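Local coordinates for thioredoxin-like protein (Bacteroides caccae ATCC 43185, PDB 4YOD) that is of unknown function but pairs a helical N-terminal region with a thioredoxin fold and is probably an oxidoreductase, at residues 101-104 and 110-113. Sequence-based numbering, arbitrary orientation.
Sequences DKYL and PMRN
Y103 and M111 meet in a Met-aromatic contact where helix 90-105 runs out and the loop behind it turns back toward helix 114-125, in the helical part of the chain. The selenium of M111, a selenomethionine, lies 5.0 Å from the centroid of the Y103 ring. Its direction, 56° off the ring normal, makes the approach oblique, and the nearest ring atom is CD1, with SE 3.9 Å from it. Two torsions bring the selenium there: CG of M111 is anti to its own carbonyl carbon, beside the backbone N (chi1 -60°), and chi2 is extended; the bend at chi3 then turns only the CE methyl. CG of K102, 4.0 Å above the ring plane and offset toward the rim, packs on one face of the same tyrosine. The phenol OH bonds to E57 of helix 53-66, and since the side chains of Y103, L104 and M111 all touch that helix, the contact joins the helix end and the loop to a shared neighbour.

L104 meets the loop through its CD2 methyl, 3.8 Å from the backbone O of M111, and its side chain also touches F116 and Y117 of helix 114-125. Although Y103 O lies near R112 N, the angle is too poor for a hydrogen bond; that carbonyl is bonded instead by S109 OG, which also bonds to M111 N. The guanidinium of R112 turns back to S109 O through NH1.

N113 is the N-cap residue of helix 114-125, its OD1 making weak bonds to the N atoms of E115 and F116. Its backbone N links the start of that helix to the last turn of helix 90-105: an N-H...O angle of 158° shows a fairly straight bond from N113 N to L104 O, 3.0 Å long.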
loop_
_atom_site.group_PDB
_atom_site.type_symbol
_atom_site.label_atom_id
_atom_site.label_comp_id
_atom_site.label_asym_id
_atom_site.label_seq_id
_atom_site.Cartn_x
_atom_site.Cartn_y
_atom_site.Cartn_z
ATOM N N ASP A 101 3.409 11.476 -2.359
ATOM C CA ASP A 101 2.161 10.947 -2.932
ATOM C C ASP A 101 2.505 10.174 -4.233
ATOM O O ASP A 101 2.243 8.967 -4.329
ATOM C CB ASP A 101 1.170 12.114 -3.191
ATOM C CG ASP A 101 -0.161 11.793 -3.859
ATOM O OD1 ASP A 101 -0.446 10.602 -4.086
ATOM O OD2 ASP A 101 -0.949 12.730 -4.083
ATOM N N LYS A 102 3.170 10.854 -5.193
ATOM C CA LYS A 102 3.560 10.284 -6.488
ATOM C C LYS A 102 4.269 8.921 -6.372
ATOM O O LYS A 102 3.974 8.026 -7.162
ATOM C CB LYS A 102 4.477 11.271 -7.248
ATOM C CG LYS A 102 4.854 10.837 -8.656
ATOM C CD LYS A 102 5.640 11.925 -9.365
ATOM C CE LYS A 102 6.115 11.488 -10.734
ATOM N NZ LYS A 102 6.843 12.588 -11.429
ATOM N N TYR A 103 5.183 8.754 -5.410
ATOM C CA TYR A 103 5.939 7.506 -5.333
ATOM C C TYR A 103 5.441 6.511 -4.283
ATOM O O TYR A 103 5.544 5.309 -4.517
ATOM C CB TYR A 103 7.424 7.814 -5.097
ATOM C CG TYR A 103 8.051 8.396 -6.343
ATOM C CD1 TYR A 103 8.409 7.579 -7.412
ATOM C CD2 TYR A 103 8.209 9.775 -6.490
ATOM C CE1 TYR A 103 8.921 8.113 -8.593
ATOM C CE2 TYR A 103 8.747 10.318 -7.659
ATOM C CZ TYR A 103 9.078 9.482 -8.714
ATOM O OH TYR A 103 9.591 9.987 -9.877
ATOM N N LEU A 104 4.942 6.983 -3.136
ATOM C CA LEU A 104 4.557 6.070 -2.061
ATOM C C LEU A 104 3.069 5.803 -1.977
ATOM O O LEU A 104 2.702 4.818 -1.331
ATOM C CB LEU A 104 5.058 6.581 -0.687
ATOM C CG LEU A 104 6.541 6.906 -0.551
ATOM C CD1 LEU A 104 6.793 7.743 0.708
ATOM C CD2 LEU A 104 7.400 5.642 -0.589
ATOM N N PRO A 110 5.540 1.654 -8.741
ATOM C CA PRO A 110 6.069 0.360 -8.267
ATOM C C PRO A 110 6.759 0.475 -6.896
ATOM O O PRO A 110 7.131 -0.537 -6.307
ATOM C CB PRO A 110 7.080 -0.045 -9.355
ATOM C CG PRO A 110 6.948 0.972 -10.446
ATOM C CD PRO A 110 6.373 2.196 -9.834
HETATM N N MSE A 111 6.938 1.715 -6.399
HETATM C CA MSE A 111 7.571 2.010 -5.107
HETATM C C MSE A 111 6.536 2.269 -4.001
HETATM O O MSE A 111 6.915 2.604 -2.873
HETATM C CB MSE A 111 8.459 3.242 -5.242
HETATM C CG MSE A 111 9.558 3.090 -6.251
HETATM SE SE MSE A 111 10.617 4.637 -6.015
HETATM C CE MSE A 111 11.794 4.000 -4.632
ATOM N N ARG A 112 5.243 2.146 -4.331
ATOM C CA ARG A 112 4.132 2.361 -3.405
ATOM C C ARG A 112 4.322 1.563 -2.101
ATOM O O ARG A 112 4.683 0.379 -2.138
ATOM C CB ARG A 112 2.779 2.027 -4.067
ATOM C CG ARG A 112 2.558 0.547 -4.416
ATOM C CD ARG A 112 1.403 0.330 -5.383
ATOM N NE ARG A 112 1.286 -1.083 -5.766
ATOM C CZ ARG A 112 1.877 -1.633 -6.823
ATOM N NH1 ARG A 112 2.632 -0.897 -7.630
ATOM N NH2 ARG A 112 1.724 -2.927 -7.080
ATOM N N ASN A 113 4.132 2.237 -0.952
ATOM C CA ASN A 113 4.280 1.638 0.369
ATOM C C ASN A 113 3.526 2.489 1.360
ATOM O O ASN A 113 3.962 3.580 1.730
ATOM C CB ASN A 113 5.760 1.476 0.770
ATOM C CG ASN A 113 5.991 0.693 2.041
ATOM O OD1 ASN A 113 5.147 0.610 2.936
ATOM N ND2 ASN A 113 7.160 0.113 2.157
#